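Local coordinates for protein oligopeptide ABC transporter OppAIV (Borrelia burgdorferi B31, PDB 4GL8) that probably binds oligopeptides outside the inner membrane and delivers them to an ABC transporter for uptake, at residues 249-254 with 275-280; 500-505 with 512-517. One frame throughout, in Å; residues are numbered along the deposited sequence.

Contact 1: 249-254 with 275-280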
# COMPACT_ATOMS: atom_id res chain seq x y z
N THR A 249 10.24 -3.93 22.27
CA THR A 249 9.45 -3.19 23.24
C THR A 249 8.01 -3.64 23.10
O THR A 249 7.37 -4.02 24.08
CB THR A 249 9.53 -1.69 22.96
OG1 THR A 249 10.90 -1.28 23.05
CG2 THR A 249 8.66 -0.91 23.96
N ALA A 250 7.53 -3.60 21.87
CA ALA A 250 6.20 -4.10 21.54
C ALA A 250 5.98 -5.54 22.04
O ALA A 250 4.92 -5.85 22.60
CB ALA A 250 5.97 -4.01 20.03
N TYR A 251 6.96 -6.41 21.85
CA TYR A 251 6.78 -7.80 22.23
C TYR A 251 6.74 -7.97 23.75
O TYR A 251 5.95 -8.78 24.26
CB TYR A 251 7.86 -8.68 21.62
CG TYR A 251 7.70 -10.14 21.91
CD1 TYR A 251 6.53 -10.80 21.55
CD2 TYR A 251 8.71 -10.87 22.52
CE1 TYR A 251 6.37 -12.14 21.79
CE2 TYR A 251 8.56 -12.22 22.77
CZ TYR A 251 7.40 -12.86 22.40
OH TYR A 251 7.22 -14.19 22.64
N ASN A 252 7.53 -7.16 24.46
CA ASN A 252 7.56 -7.21 25.93
C ASN A 252 6.26 -6.67 26.51
O ASN A 252 5.76 -7.18 27.50
CB ASN A 252 8.76 -6.43 26.47
CG ASN A 252 10.08 -7.19 26.30
OD1 ASN A 252 10.12 -8.43 26.25
ND2 ASN A 252 11.18 -6.43 26.24
N MET A 253 5.71 -5.64 25.87
CA MET A 253 4.40 -5.14 26.27
C MET A 253 3.29 -6.17 26.06
O MET A 253 2.36 -6.22 26.85
CB MET A 253 4.05 -3.87 25.50
CG MET A 253 4.78 -2.65 26.03
SD MET A 253 4.63 -1.28 24.89
CE MET A 253 2.94 -0.73 25.15
N TYR A 254 3.40 -6.96 25.00
CA TYR A 254 2.41 -7.96 24.68
C TYR A 254 2.48 -9.14 25.67
O TYR A 254 1.45 -9.65 26.11
CB TYR A 254 2.60 -8.41 23.23
CG TYR A 254 1.65 -9.50 22.81
CD1 TYR A 254 0.42 -9.18 22.26
CD2 TYR A 254 1.96 -10.84 22.98
CE1 TYR A 254 -0.47 -10.16 21.88
CE2 TYR A 254 1.07 -11.84 22.61
CZ TYR A 254 -0.16 -11.50 22.07
OH TYR A 254 -1.07 -12.46 21.70
N LYS A 275 6.08 -18.98 15.91
CA LYS A 275 5.28 -19.93 15.12
C LYS A 275 4.62 -21.02 15.98
O LYS A 275 3.55 -21.50 15.64
CB LYS A 275 6.14 -20.64 14.07
CG LYS A 275 6.67 -19.77 12.94
CD LYS A 275 7.65 -20.59 12.10
CE LYS A 275 8.05 -19.84 10.85
NZ LYS A 275 9.02 -20.61 10.04
N LEU A 276 5.28 -21.43 17.07
CA LEU A 276 4.75 -22.46 17.96
C LEU A 276 3.58 -21.98 18.83
O LEU A 276 2.89 -22.81 19.42
CB LEU A 276 5.84 -23.02 18.88
CG LEU A 276 7.13 -23.61 18.31
CD1 LEU A 276 7.70 -24.63 19.29
CD2 LEU A 276 6.97 -24.24 16.92
N ARG A 277 3.38 -20.67 18.93
CA ARG A 277 2.38 -20.14 19.86
C ARG A 277 1.00 -20.18 19.25
O ARG A 277 0.83 -20.16 18.03
CB ARG A 277 2.69 -18.69 20.23
CG ARG A 277 4.08 -18.44 20.81
CD ARG A 277 4.38 -16.94 20.84
NE ARG A 277 3.31 -16.19 21.50
CZ ARG A 277 3.17 -16.07 22.81
NH1 ARG A 277 4.04 -16.62 23.64
NH2 ARG A 277 2.15 -15.38 23.30
N ASP A 278 0.02 -20.20 20.13
CA ASP A 278 -1.37 -20.34 19.73
C ASP A 278 -1.98 -19.00 19.33
O ASP A 278 -3.09 -18.95 18.79
CB ASP A 278 -2.15 -20.97 20.87
CG ASP A 278 -1.62 -22.37 21.27
OD1 ASP A 278 -0.93 -23.04 20.45
OD2 ASP A 278 -1.90 -22.78 22.41
N ASP A 279 -1.25 -17.91 19.59
CA ASP A 279 -1.75 -16.58 19.29
C ASP A 279 -0.98 -15.94 18.14
O ASP A 279 -1.07 -14.74 17.93
CB ASP A 279 -1.73 -15.70 20.55
CG ASP A 279 -0.35 -15.51 21.14
OD1 ASP A 279 -0.26 -14.89 22.23
OD2 ASP A 279 0.66 -15.96 20.53
N TYR A 280 -0.23 -16.76 17.39
CA TYR A 280 0.53 -16.31 16.23
C TYR A 280 -0.23 -16.67 14.97
O TYR A 280 -0.80 -17.76 14.86
CB TYR A 280 1.92 -16.97 16.20
CG TYR A 280 2.73 -16.70 14.94
CD1 TYR A 280 3.52 -15.56 14.83
CD2 TYR A 280 2.73 -17.62 13.87
CE1 TYR A 280 4.28 -15.31 13.68
CE2 TYR A 280 3.48 -17.38 12.73
CZ TYR A 280 4.25 -16.23 12.64
OH TYR A 280 4.98 -15.99 11.52
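Tyr-254, on helix 247-255, hydrogen-bonds through its phenol to the carboxylate of Asp-279, in the turn before strand 280-285. From CB, which points at the turn, the Tyr-254 side chain runs out with CG anti to the backbone N (chi1 178°), and it also touches Leu-503 of strand 492-504 and Ile-262 of strand 261-263. Farther out, CE2 and CZ lie 3.3 and 3.4 Å from Asp-279 OD1, which sits at the ring edge, as does Arg-277 NH2, 3.8 Å from CE2. At the tip, OH donates a 2.6 Å hydrogen bond to Asp-279 OD1, arriving from above the carboxylate plane, 61° out of it. That same oxygen accepts from Arg-277 NH2 at 2.7 Å on its syn side, while Arg-277 NE reaches Asp-279 OD2 at 2.8 Å. The guanidinium thus grips the carboxylate side-on with two nitrogens, which limits its rotation and probably stabilises its negative charge. Tyr-251 crosses Arg-277 at a slant, its OH 4.1 Å from Arg-277 NH1, a loose contact. Residues 277-280 form a type I beta turn, stapled by this Arg-Asp salt bridge, that leads into strand 280-285 and is tied to helix 247-255 chiefly by Tyr-254.

Contact 2: 500-505 with 512-517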
# COMPACT_ATOMS: atom_id res chain seq x y z
N SER A 500 2.99 -11.78 6.00
CA SER A 500 3.06 -11.00 7.23
C SER A 500 2.74 -11.84 8.46
O SER A 500 1.98 -12.78 8.40
CB SER A 500 2.10 -9.83 7.15
OG SER A 500 2.68 -8.77 6.42
N SER A 501 3.28 -11.42 9.59
CA SER A 501 3.15 -12.14 10.85
C SER A 501 2.32 -11.30 11.82
O SER A 501 2.35 -10.08 11.76
CB SER A 501 4.53 -12.41 11.43
OG SER A 501 5.14 -13.55 10.85
N TYR A 502 1.53 -11.95 12.68
CA TYR A 502 0.71 -11.21 13.66
C TYR A 502 0.63 -11.94 14.98
O TYR A 502 0.67 -13.19 15.02
CB TYR A 502 -0.73 -11.02 13.16
CG TYR A 502 -0.87 -10.57 11.74
CD1 TYR A 502 -1.21 -9.24 11.43
CD2 TYR A 502 -0.70 -11.47 10.69
CE1 TYR A 502 -1.35 -8.82 10.13
CE2 TYR A 502 -0.83 -11.06 9.38
CZ TYR A 502 -1.15 -9.74 9.10
OH TYR A 502 -1.29 -9.33 7.79
N LEU A 503 0.50 -11.17 16.06
CA LEU A 503 0.11 -11.70 17.37
C LEU A 503 -1.20 -11.06 17.73
O LEU A 503 -1.36 -9.85 17.59
CB LEU A 503 1.16 -11.40 18.46
CG LEU A 503 2.53 -12.08 18.28
CD1 LEU A 503 3.58 -11.42 19.17
CD2 LEU A 503 2.45 -13.56 18.57
N PHE A 504 -2.14 -11.87 18.22
CA PHE A 504 -3.49 -11.41 18.56
C PHE A 504 -4.00 -12.30 19.69
O PHE A 504 -3.94 -13.52 19.60
CB PHE A 504 -4.37 -11.51 17.31
CG PHE A 504 -5.83 -11.21 17.53
CD1 PHE A 504 -6.29 -9.89 17.54
CD2 PHE A 504 -6.74 -12.23 17.63
CE1 PHE A 504 -7.64 -9.61 17.71
CE2 PHE A 504 -8.10 -11.96 17.80
CZ PHE A 504 -8.55 -10.65 17.84
N ARG A 505 -4.48 -11.66 20.75
CA ARG A 505 -4.94 -12.33 21.96
C ARG A 505 -6.31 -12.98 21.73
O ARG A 505 -7.35 -12.44 22.15
CB ARG A 505 -4.96 -11.33 23.12
CG ARG A 505 -3.56 -10.94 23.63
CD ARG A 505 -2.87 -12.08 24.38
NE ARG A 505 -3.68 -12.61 25.50
CZ ARG A 505 -3.74 -12.09 26.73
NH1 ARG A 505 -3.02 -11.02 27.09
NH2 ARG A 505 -4.54 -12.64 27.62
N TRP A 512 -11.50 -10.93 14.37
CA TRP A 512 -10.39 -10.56 13.51
C TRP A 512 -9.69 -11.79 12.93
O TRP A 512 -9.55 -12.81 13.59
CB TRP A 512 -9.35 -9.74 14.24
CG TRP A 512 -8.13 -9.47 13.39
CD1 TRP A 512 -7.97 -8.47 12.48
CD2 TRP A 512 -6.92 -10.23 13.37
NE1 TRP A 512 -6.74 -8.57 11.87
CE2 TRP A 512 -6.07 -9.64 12.41
CE3 TRP A 512 -6.47 -11.36 14.07
CZ2 TRP A 512 -4.79 -10.14 12.13
CZ3 TRP A 512 -5.20 -11.85 13.80
CH2 TRP A 512 -4.37 -11.23 12.83
N GLU A 513 -9.19 -11.65 11.72
CA GLU A 513 -8.52 -12.73 11.02
C GLU A 513 -7.59 -12.10 9.95
O GLU A 513 -7.93 -11.10 9.39
CB GLU A 513 -9.61 -13.53 10.33
CG GLU A 513 -9.25 -14.96 10.07
CD GLU A 513 -10.32 -15.66 9.25
OE1 GLU A 513 -11.20 -14.96 8.68
OE2 GLU A 513 -10.25 -16.91 9.18
N PRO A 514 -6.44 -12.70 9.66
CA PRO A 514 -5.67 -12.25 8.49
C PRO A 514 -6.44 -12.39 7.17
O PRO A 514 -7.28 -13.30 7.03
CB PRO A 514 -4.47 -13.20 8.46
CG PRO A 514 -4.39 -13.81 9.83
CD PRO A 514 -5.78 -13.81 10.37
N ASN A 515 -6.16 -11.50 6.22
CA ASN A 515 -6.64 -11.70 4.87
C ASN A 515 -5.64 -11.20 3.85
O ASN A 515 -4.69 -10.51 4.17
CB ASN A 515 -8.04 -11.11 4.70
CG ASN A 515 -8.07 -9.59 4.77
OD1 ASN A 515 -7.18 -8.90 4.27
ND2 ASN A 515 -9.13 -9.06 5.37
N ILE A 516 -5.87 -11.52 2.58
CA ILE A 516 -4.84 -11.41 1.56
C ILE A 516 -4.46 -9.96 1.23
O ILE A 516 -3.34 -9.71 0.78
CB ILE A 516 -5.22 -12.24 0.30
CG1 ILE A 516 -4.01 -12.35 -0.65
CG2 ILE A 516 -6.40 -11.62 -0.44
CD1 ILE A 516 -4.10 -13.48 -1.67
N SER A 517 -5.35 -9.02 1.49
CA SER A 517 -5.12 -7.61 1.22
C SER A 517 -4.91 -6.77 2.49
O SER A 517 -4.81 -5.56 2.39
CB SER A 517 -6.32 -7.04 0.46
OG SER A 517 -7.51 -7.24 1.21
O HOH W 1 -3.37 -10.58 6.54
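Phe-504 and Trp-512 both hold CG anti to the backbone N (chi1 174° in each), and the two side chains slide past one another in opposite directions. Tyr-502 instead sets CG anti to its carbonyl carbon (chi1 -45°), laying its ring across the path of the indole. Trp-512, whose CB points at strand 492-504, thereby brings its six-membered ring against both aromatics. Its CE3 sits over one face of the Phe-504 ring, offset toward the rim and 3.5 Å from Phe-504 CG, with the two planes tilted by 41°. The far end of the indole meets Tyr-502: CH2 lies 3.7 Å from Tyr-502 CB, and CZ2 stands over the ring face, 3.8 Å from Tyr-502 CD1. This is an offset edge-to-face pair, with the indole edge directed at the phenol ring. Pro-514 adds a lighter touch, its CB 4.3 Å from Tyr-502 CE2. Phe-263 stacks on Trp-512, and Tyr-281 meets it edge-to-face, extending the aromatic cluster onto neighbouring strands.

Polar links lie at the phenol end. One water donates to Tyr-502 OH and to Asn-515 O, at 2.7 Å each, bridging strand and loop, while the hydroxyl is also hydrogen-bonded to Glu-518. The chemistry is therefore divided: direct contact between the segments is apolar and largely aromatic, consistent with dispersion and a weak edge-to-face attraction, whereas the hydroxyl of the buried Tyr-502 is bonded to the Glu-518 carboxylate and to a bridging water.

Overall arrangement
Both segments of contact 1 precede those of contact 2 in the sequence, and the two centres lie 13 Å apart on the same side of the protein's centre. Strand 492-504 joins them: its Leu-503 side chain packs on helix 247-255 and the turn of contact 1, while Tyr-502 and Phe-504 face the 512-517 loop. Asp-279 O lies 3.1 Å from Phe-504 N and Tyr-280 OH 2.5 Å from Ser-501 OG, both probable hydrogen bonds. With its antiparallel partners 261-263 and 280-285, the strand ties helix 247-255 and the loop near the C terminus into one block, contact 2 being the more deeply buried.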